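Uncharacterized protein (Vanderwaltozyma polyspora, PDB 5THE) probably binds RNA as the C-terminal lobe of a budding yeast Argonaute, whose Piwi domain has the RNase H-like fold. Local coordinates at residues A[283-288]-A[311-316]; A[386-391]-A[490-495]; A[433-438]-A[466-471]. All blocks are in the same frame, centred on the assembly; numbering follows the deposited sequence.

Contact 1: residues A[283-288]-A[311-316]; sequences SIASLV and EIITNV
Ala285 presses its single methyl group against the branched side chain of Ile313: CB of Ala285 lies 3.6 Å from Ile313 CG2 and 3.9 Å from Ile313 CG1. CG2 of Ile313 stands anti to the backbone N while CG1 lies beside it (chi1 -43°), and this turns the fork at CB toward the strand. Two residues along the strand the fit is looser. Leu287 CD2 comes 4.4 Å from Val316 CG2 and slightly nearer, 4.1 Å, to Val316 O. The loop's shape is consistent with this pairing of alternate strand residues: a type I turn runs from Ile313 to Val316, with Val316 N bonded to Ile313 O at 3.2 Å, and Ile313 is also the centre of an inverse gamma turn. Further out, Glu358 OE1 accepts the N-H of Ile313, while Met303 and Val273 of the neighbouring strands touch its side chain. On the other face of strand 282-289, Ser286 OG bonds to Ala495 O of helix 490-515. The arrangement is a loop folded over one face of the central sheet of the RNase H-like Piwi domain; by comparison with other Argonautes, this is probably the loop that carries the glutamate finger.

Contact 2: residues A[386-391]-A[490-495]; sequences IATVKR and APVYYA. With nucleotides of chain B.
The first torsions of Thr388 and Val492 set this contact. In Thr388 a chi1 of 56° puts OG1 between the backbone N and the carbonyl carbon, and in Val492 a chi1 of 170° swings CG1 anti to the backbone N, leaving CG2 beside it. Both methyls of Val492 face the threonine hydroxyl from the same side: Thr388 OG1 is 3.7 Å from Val492 CG1 and 3.8 Å from Val492 CG2, the side chains sliding past each other in opposite directions. These are van der Waals touches, since OG1 has its polar partner in Asp344 OD2. Lys390 reaches in beside them, its CE 4.3 Å from Val492 CG1, and its NZ forms a salt bridge with Asp344 OD1, so one carboxylate ties down both polar ends. One residue along the helix, Tyr493 projects to the RNA. Its OH donates to OP2 of A5 of chain B, a very short bond at 2.4 Å whose exact length is doubtful, and the phosphate sits at the ring's edge. A phenylalanine here lacks the hydroxyl, and OP2 of A5 would probably lose its tyrosine donor, leaving that phosphate less firmly placed. Arg391 makes a salt bridge to another phosphate of the bound RNA. Such side chains reaching the backbone phosphates are characteristic of the Argonaute nucleic acid channel, here lined by the loop after strand 383-389 and the start of helix 490-515.

Contact 3: residues A[433-438]-A[466-471]; sequences AHFDFF and DYLQEI
Phe437 and Gln469 form the tight part of a helix-on-sheet packing in the RNase H-like Piwi domain, where helix 465-475 lies against strand 435-440. The axes of strand 435-438 and helix 466-471 approach to 10.3 Å and run 42° apart, a spacing that leaves room for one layer of side chains. Within it Gln469 CG sits over the centre of the Phe437 ring, 3.6 Å from the centroid and 8° off the normal, a CH-pi contact of nearly ideal direction. The ring is brought beneath the helix by a chi1 of 51°, with CG of Phe437 between the backbone N and the carbonyl carbon. Beyond CG the glutamine chain is extended and runs back along the phenylalanine, its amide plane turned 64° from the ring. That amide is held at both ends, OE1 by Arg30 NH2 and NE2 by Asp426 OD2, which fixes its rotation and satisfies its polar atoms in a buried setting.

The Leu468 side is looser. Leu468 CB stands 4.3 Å from Phe437 CZ, an oblique approach, and Phe435 buries much less surface here than Phe437. Away from the strand, Asp466, Tyr467 and Glu470 of the helix are partly exposed, and the chain before Phe435 runs out to an exposed Ala433. Phe435 nevertheless swings its ring trans to the main-chain nitrogen (chi1 -164°), which carries it to the helix, where its CZ touches Leu468 CD1 at 3.8 Å.

How the contacts relate
All three contacts are buried and reach the central sheet of the Piwi domain, but their centres lie at different distances from the chain centre: about 9 Å for contact 2, 16 Å for contact 1 and 21 Å for contact 3. Contact 2 joins the others. Its helix meets contact 1 where Tyr494 CB packs 4.0 Å from Val288 CG2, and its strand meets contact 3 where Ile386 CD1 lies 4.0 Å from Leu468 CD2. Contacts 1 and 3 do not touch. Their chemistry differs: aliphatic groups under a loop in contact 1, aromatic rings against a leucine and a tethered amide in contact 3, and in contact 2 a valine beside hydroxyl- and amine-bearing chains, with a tyrosine on the RNA.

Contact 1: residues A[283-288]-A[311-316]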
# COMPACT_ATOMS: atom_id res chain seq x y z
N SER A 283 0.05 -20.69 -0.59
CA SER A 283 0.09 -19.27 -0.91
C SER A 283 -0.45 -18.43 0.26
O SER A 283 -1.07 -18.94 1.20
CB SER A 283 -0.71 -19.02 -2.20
OG SER A 283 -0.14 -19.79 -3.24
N ILE A 284 -0.19 -17.13 0.18
CA ILE A 284 -0.59 -16.17 1.20
C ILE A 284 -1.45 -15.11 0.53
O ILE A 284 -1.07 -14.57 -0.51
CB ILE A 284 0.63 -15.52 1.88
CG1 ILE A 284 1.47 -16.59 2.56
CG2 ILE A 284 0.19 -14.45 2.90
CD1 ILE A 284 2.74 -16.09 3.23
N ALA A 285 -2.61 -14.82 1.13
CA ALA A 285 -3.51 -13.78 0.65
C ALA A 285 -3.62 -12.69 1.70
O ALA A 285 -3.50 -12.95 2.90
CB ALA A 285 -4.92 -14.34 0.34
N SER A 286 -3.85 -11.46 1.23
CA SER A 286 -4.05 -10.32 2.11
C SER A 286 -5.26 -9.53 1.64
O SER A 286 -5.65 -9.60 0.48
CB SER A 286 -2.81 -9.43 2.17
OG SER A 286 -2.62 -8.80 0.92
N LEU A 287 -5.87 -8.80 2.56
CA LEU A 287 -7.01 -7.95 2.26
C LEU A 287 -6.88 -6.71 3.14
O LEU A 287 -6.91 -6.83 4.37
CB LEU A 287 -8.34 -8.66 2.53
CG LEU A 287 -9.57 -7.79 2.25
CD1 LEU A 287 -9.69 -7.52 0.75
CD2 LEU A 287 -10.88 -8.38 2.84
N VAL A 288 -6.70 -5.54 2.52
CA VAL A 288 -6.64 -4.28 3.24
C VAL A 288 -7.92 -3.52 2.94
O VAL A 288 -8.58 -3.75 1.92
CB VAL A 288 -5.41 -3.42 2.88
CG1 VAL A 288 -4.11 -4.18 3.18
CG2 VAL A 288 -5.46 -3.01 1.42
N GLU A 311 -4.28 -19.45 -6.58
CA GLU A 311 -4.49 -18.05 -6.96
C GLU A 311 -5.80 -17.47 -6.45
O GLU A 311 -5.87 -16.27 -6.17
CB GLU A 311 -4.45 -17.91 -8.48
CG GLU A 311 -3.20 -18.45 -9.14
CD GLU A 311 -3.05 -17.98 -10.58
OE1 GLU A 311 -2.54 -16.85 -10.79
OE2 GLU A 311 -3.47 -18.72 -11.49
N ILE A 312 -6.85 -18.28 -6.30
CA ILE A 312 -8.16 -17.78 -5.89
C ILE A 312 -8.21 -17.75 -4.36
O ILE A 312 -7.88 -18.74 -3.70
CB ILE A 312 -9.29 -18.64 -6.47
CG1 ILE A 312 -9.25 -18.64 -7.99
CG2 ILE A 312 -10.64 -18.14 -5.99
CD1 ILE A 312 -9.25 -17.25 -8.59
N ILE A 313 -8.60 -16.61 -3.81
CA ILE A 313 -8.75 -16.46 -2.37
C ILE A 313 -10.11 -17.00 -1.96
O ILE A 313 -11.09 -16.24 -1.88
CB ILE A 313 -8.60 -15.00 -1.90
CG1 ILE A 313 -7.45 -14.29 -2.60
CG2 ILE A 313 -8.42 -14.96 -0.41
CD1 ILE A 313 -7.45 -12.74 -2.41
N THR A 314 -10.16 -18.30 -1.67
CA THR A 314 -11.44 -18.99 -1.47
C THR A 314 -12.26 -18.36 -0.36
O THR A 314 -13.48 -18.23 -0.48
CB THR A 314 -11.19 -20.46 -1.15
OG1 THR A 314 -10.37 -21.04 -2.17
CG2 THR A 314 -12.52 -21.21 -1.08
N ASN A 315 -11.62 -18.00 0.74
CA ASN A 315 -12.33 -17.49 1.90
C ASN A 315 -11.98 -16.02 2.14
O ASN A 315 -11.82 -15.59 3.29
CB ASN A 315 -12.04 -18.35 3.13
CG ASN A 315 -13.17 -18.30 4.16
OD1 ASN A 315 -14.26 -17.78 3.89
ND2 ASN A 315 -12.90 -18.85 5.35
N VAL A 316 -11.87 -15.24 1.06
CA VAL A 316 -11.57 -13.81 1.20
C VAL A 316 -12.61 -13.15 2.09
O VAL A 316 -12.29 -12.27 2.91
CB VAL A 316 -11.46 -13.14 -0.19
CG1 VAL A 316 -12.82 -13.11 -0.94
CG2 VAL A 316 -10.88 -11.73 -0.07

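Contact 2: residues A[386-391]-A[490-495]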
# COMPACT_ATOMS: atom_id res chain seq x y z
N ILE A 386 -12.52 -4.68 -9.27
CA ILE A 386 -11.57 -4.29 -10.30
C ILE A 386 -10.29 -5.10 -10.13
O ILE A 386 -9.69 -5.11 -9.06
CB ILE A 386 -11.24 -2.79 -10.27
CG1 ILE A 386 -12.52 -1.98 -10.51
CG2 ILE A 386 -10.17 -2.46 -11.33
CD1 ILE A 386 -12.29 -0.48 -10.51
N ALA A 387 -9.87 -5.77 -11.20
CA ALA A 387 -8.63 -6.52 -11.19
C ALA A 387 -7.54 -5.70 -11.86
O ALA A 387 -7.78 -5.01 -12.85
CB ALA A 387 -8.81 -7.87 -11.89
N THR A 388 -6.34 -5.78 -11.31
CA THR A 388 -5.18 -5.08 -11.83
C THR A 388 -4.10 -6.08 -12.23
O THR A 388 -3.83 -7.05 -11.51
CB THR A 388 -4.60 -4.10 -10.79
OG1 THR A 388 -4.30 -4.81 -9.58
CG2 THR A 388 -5.63 -3.00 -10.48
N VAL A 389 -3.50 -5.84 -13.40
CA VAL A 389 -2.32 -6.58 -13.84
C VAL A 389 -1.26 -5.52 -14.14
O VAL A 389 -1.39 -4.77 -15.12
CB VAL A 389 -2.59 -7.46 -15.07
CG1 VAL A 389 -1.31 -8.09 -15.58
CG2 VAL A 389 -3.64 -8.53 -14.74
N LYS A 390 -0.23 -5.43 -13.30
CA LYS A 390 0.70 -4.32 -13.48
C LYS A 390 1.97 -4.71 -14.23
O LYS A 390 2.66 -3.81 -14.72
CB LYS A 390 1.06 -3.68 -12.13
CG LYS A 390 1.52 -4.61 -11.05
CD LYS A 390 1.88 -3.82 -9.79
CE LYS A 390 1.25 -4.45 -8.58
NZ LYS A 390 1.38 -5.93 -8.60
N ARG A 391 2.27 -5.99 -14.37
CA ARG A 391 3.36 -6.44 -15.22
C ARG A 391 2.75 -6.97 -16.51
O ARG A 391 2.06 -8.00 -16.52
CB ARG A 391 4.22 -7.51 -14.55
CG ARG A 391 5.18 -6.97 -13.50
CD ARG A 391 6.11 -8.07 -12.99
NE ARG A 391 7.02 -8.56 -14.03
CZ ARG A 391 8.25 -8.10 -14.23
NH1 ARG A 391 8.74 -7.13 -13.47
NH2 ARG A 391 9.00 -8.62 -15.20
N ALA A 490 -3.43 2.86 -4.58
CA ALA A 490 -2.83 2.58 -3.28
C ALA A 490 -3.36 1.32 -2.60
O ALA A 490 -2.54 0.60 -2.00
CB ALA A 490 -3.02 3.81 -2.37
N PRO A 491 -4.65 0.98 -2.65
CA PRO A 491 -5.10 -0.28 -2.03
C PRO A 491 -4.36 -1.49 -2.55
O PRO A 491 -4.09 -2.41 -1.77
CB PRO A 491 -6.59 -0.35 -2.40
CG PRO A 491 -6.97 1.04 -2.67
CD PRO A 491 -5.79 1.73 -3.23
N VAL A 492 -4.07 -1.52 -3.85
CA VAL A 492 -3.36 -2.65 -4.45
C VAL A 492 -1.93 -2.70 -3.93
O VAL A 492 -1.46 -3.75 -3.48
CB VAL A 492 -3.40 -2.56 -5.98
CG1 VAL A 492 -2.44 -3.61 -6.62
CG2 VAL A 492 -4.81 -2.73 -6.49
N TYR A 493 -1.24 -1.57 -3.99
CA TYR A 493 0.11 -1.49 -3.46
C TYR A 493 0.14 -1.91 -1.99
O TYR A 493 0.99 -2.71 -1.58
CB TYR A 493 0.62 -0.05 -3.63
CG TYR A 493 2.07 0.11 -4.08
CD1 TYR A 493 3.12 -0.48 -3.38
CD2 TYR A 493 2.39 0.91 -5.19
CE1 TYR A 493 4.45 -0.31 -3.78
CE2 TYR A 493 3.70 1.08 -5.61
CZ TYR A 493 4.73 0.47 -4.90
OH TYR A 493 6.03 0.65 -5.32
N TYR A 494 -0.79 -1.39 -1.19
CA TYR A 494 -0.87 -1.78 0.22
C TYR A 494 -1.06 -3.28 0.39
O TYR A 494 -0.44 -3.90 1.27
CB TYR A 494 -2.01 -1.05 0.91
CG TYR A 494 -1.82 0.43 1.06
CD1 TYR A 494 -0.54 0.97 1.24
CD2 TYR A 494 -2.90 1.29 1.05
CE1 TYR A 494 -0.36 2.34 1.40
CE2 TYR A 494 -2.74 2.66 1.20
CZ TYR A 494 -1.46 3.18 1.37
OH TYR A 494 -1.29 4.53 1.52
N ALA A 495 -1.96 -3.87 -0.41
CA ALA A 495 -2.20 -5.31 -0.30
C ALA A 495 -0.96 -6.10 -0.68
O ALA A 495 -0.65 -7.12 -0.04
CB ALA A 495 -3.39 -5.72 -1.17
P A B 5 6.14 2.92 -8.23
OP1 A B 5 4.75 2.92 -8.78
OP2 A B 5 6.62 1.83 -7.37
O5' A B 5 7.10 3.11 -9.48
C5' A B 5 6.86 4.15 -10.41
C4' A B 5 8.09 4.43 -11.23
O4' A B 5 9.16 4.89 -10.37
C3' A B 5 8.68 3.23 -11.95
O3' A B 5 8.03 3.01 -13.19
C2' A B 5 10.15 3.61 -12.10
O2' A B 5 10.32 4.51 -13.19
C1' A B 5 10.39 4.40 -10.82
N9 A B 5 10.96 3.55 -9.76
C8 A B 5 10.31 2.74 -8.86
N7 A B 5 11.14 2.13 -8.05
C5 A B 5 12.39 2.57 -8.45
C6 A B 5 13.68 2.29 -7.98
N6 A B 5 13.89 1.45 -6.97
N1 A B 5 14.72 2.90 -8.61
C2 A B 5 14.46 3.74 -9.63
N3 A B 5 13.29 4.09 -10.16
C4 A B 5 12.30 3.45 -9.51
P A B 4 8.24 2.78 -2.71
OP1 A B 4 7.11 2.12 -2.00
OP2 A B 4 9.56 2.15 -2.83
O5' A B 4 7.73 3.18 -4.16
C5' A B 4 6.69 4.12 -4.31
C4' A B 4 7.02 5.17 -5.34
O4' A B 4 8.16 5.94 -4.92
C3' A B 4 7.40 4.66 -6.71
O3' A B 4 6.25 4.32 -7.46
C2' A B 4 8.18 5.84 -7.28
O2' A B 4 7.30 6.88 -7.69
C1' A B 4 8.93 6.32 -6.03
N9 A B 4 10.24 5.67 -5.89
C8 A B 4 10.48 4.39 -5.47
N7 A B 4 11.76 4.08 -5.43
C5 A B 4 12.38 5.24 -5.86
C6 A B 4 13.73 5.53 -6.03
N6 A B 4 14.67 4.62 -5.77
N1 A B 4 14.04 6.77 -6.45
C2 A B 4 13.04 7.65 -6.69
N3 A B 4 11.72 7.49 -6.56
C4 A B 4 11.46 6.24 -6.15

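Contact 3: residues A[433-438]-A[466-471]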
# COMPACT_ATOMS: atom_id res chain seq x y z
N ALA A 433 -15.59 -6.46 -25.74
CA ALA A 433 -16.65 -7.07 -24.93
C ALA A 433 -16.40 -6.90 -23.43
O ALA A 433 -17.34 -6.71 -22.66
CB ALA A 433 -16.79 -8.56 -25.26
N HIS A 434 -15.15 -6.97 -23.00
CA HIS A 434 -14.88 -6.88 -21.58
C HIS A 434 -14.50 -5.45 -21.19
O HIS A 434 -14.16 -4.62 -22.03
CB HIS A 434 -13.80 -7.88 -21.18
CG HIS A 434 -14.30 -9.30 -21.19
ND1 HIS A 434 -13.68 -10.31 -21.90
CD2 HIS A 434 -15.37 -9.86 -20.59
CE1 HIS A 434 -14.35 -11.43 -21.72
NE2 HIS A 434 -15.38 -11.19 -20.93
N PHE A 435 -14.59 -5.18 -19.90
CA PHE A 435 -14.53 -3.83 -19.36
C PHE A 435 -13.11 -3.58 -18.84
O PHE A 435 -12.83 -3.61 -17.65
CB PHE A 435 -15.59 -3.68 -18.25
CG PHE A 435 -15.91 -2.25 -17.87
CD1 PHE A 435 -15.17 -1.19 -18.37
CD2 PHE A 435 -16.95 -1.98 -16.99
CE1 PHE A 435 -15.47 0.10 -18.00
CE2 PHE A 435 -17.26 -0.69 -16.62
CZ PHE A 435 -16.51 0.35 -17.12
N ASP A 436 -12.18 -3.35 -19.77
CA ASP A 436 -10.79 -3.13 -19.38
C ASP A 436 -10.26 -1.81 -19.92
O ASP A 436 -10.81 -1.20 -20.85
CB ASP A 436 -9.89 -4.31 -19.82
CG ASP A 436 -9.66 -4.36 -21.33
OD1 ASP A 436 -10.62 -4.16 -22.10
OD2 ASP A 436 -8.51 -4.61 -21.74
N PHE A 437 -9.20 -1.33 -19.28
CA PHE A 437 -8.55 -0.09 -19.68
C PHE A 437 -7.15 -0.09 -19.09
O PHE A 437 -6.86 -0.78 -18.11
CB PHE A 437 -9.34 1.15 -19.24
CG PHE A 437 -9.73 1.16 -17.79
CD1 PHE A 437 -8.85 1.62 -16.83
CD2 PHE A 437 -10.99 0.73 -17.40
CE1 PHE A 437 -9.20 1.64 -15.50
CE2 PHE A 437 -11.36 0.75 -16.06
CZ PHE A 437 -10.46 1.20 -15.11
N PHE A 438 -6.26 0.65 -19.74
CA PHE A 438 -4.92 0.88 -19.23
C PHE A 438 -4.85 2.29 -18.66
O PHE A 438 -5.43 3.22 -19.21
CB PHE A 438 -3.86 0.77 -20.33
CG PHE A 438 -3.69 -0.60 -20.91
CD1 PHE A 438 -4.52 -1.05 -21.92
CD2 PHE A 438 -2.65 -1.42 -20.47
CE1 PHE A 438 -4.35 -2.30 -22.47
CE2 PHE A 438 -2.47 -2.68 -21.03
CZ PHE A 438 -3.31 -3.12 -22.03
N ASP A 466 -15.61 6.56 -17.16
CA ASP A 466 -15.01 7.79 -16.62
C ASP A 466 -14.92 7.76 -15.10
O ASP A 466 -13.92 8.21 -14.52
CB ASP A 466 -15.82 9.04 -17.03
CG ASP A 466 -15.60 9.46 -18.48
OD1 ASP A 466 -16.59 9.87 -19.10
OD2 ASP A 466 -14.46 9.40 -19.00
N TYR A 467 -15.96 7.27 -14.43
CA TYR A 467 -15.95 7.16 -12.98
C TYR A 467 -14.86 6.19 -12.51
O TYR A 467 -14.04 6.52 -11.64
CB TYR A 467 -17.33 6.72 -12.49
CG TYR A 467 -17.37 6.40 -11.01
CD1 TYR A 467 -17.32 7.41 -10.06
CD2 TYR A 467 -17.43 5.08 -10.56
CE1 TYR A 467 -17.34 7.14 -8.72
CE2 TYR A 467 -17.45 4.80 -9.20
CZ TYR A 467 -17.43 5.84 -8.29
OH TYR A 467 -17.42 5.61 -6.93
N LEU A 468 -14.82 5.00 -13.12
CA LEU A 468 -13.83 4.02 -12.68
C LEU A 468 -12.41 4.48 -13.00
O LEU A 468 -11.49 4.26 -12.21
CB LEU A 468 -14.09 2.66 -13.32
CG LEU A 468 -15.35 1.92 -12.87
CD1 LEU A 468 -15.34 0.53 -13.47
CD2 LEU A 468 -15.44 1.87 -11.35
N GLN A 469 -12.22 5.13 -14.15
CA GLN A 469 -10.87 5.56 -14.50
C GLN A 469 -10.41 6.70 -13.61
O GLN A 469 -9.22 6.80 -13.28
CB GLN A 469 -10.78 5.94 -15.98
CG GLN A 469 -10.90 4.71 -16.88
CD GLN A 469 -11.23 5.03 -18.33
OE1 GLN A 469 -11.20 6.16 -18.76
NE2 GLN A 469 -11.57 4.01 -19.09
N GLU A 470 -11.34 7.56 -13.20
CA GLU A 470 -10.95 8.65 -12.33
C GLU A 470 -10.58 8.13 -10.95
O GLU A 470 -9.58 8.56 -10.36
CB GLU A 470 -12.08 9.69 -12.25
CG GLU A 470 -11.67 10.98 -11.55
CD GLU A 470 -12.75 12.03 -11.54
OE1 GLU A 470 -13.85 11.79 -12.09
OE2 GLU A 470 -12.49 13.10 -10.98
N ILE A 471 -11.39 7.21 -10.42
CA ILE A 471 -11.10 6.57 -9.13
C ILE A 471 -9.74 5.88 -9.16
O ILE A 471 -8.91 6.05 -8.26
CB ILE A 471 -12.21 5.57 -8.80
CG1 ILE A 471 -13.43 6.30 -8.27
CG2 ILE A 471 -11.73 4.49 -7.84
CD1 ILE A 471 -14.41 5.32 -7.78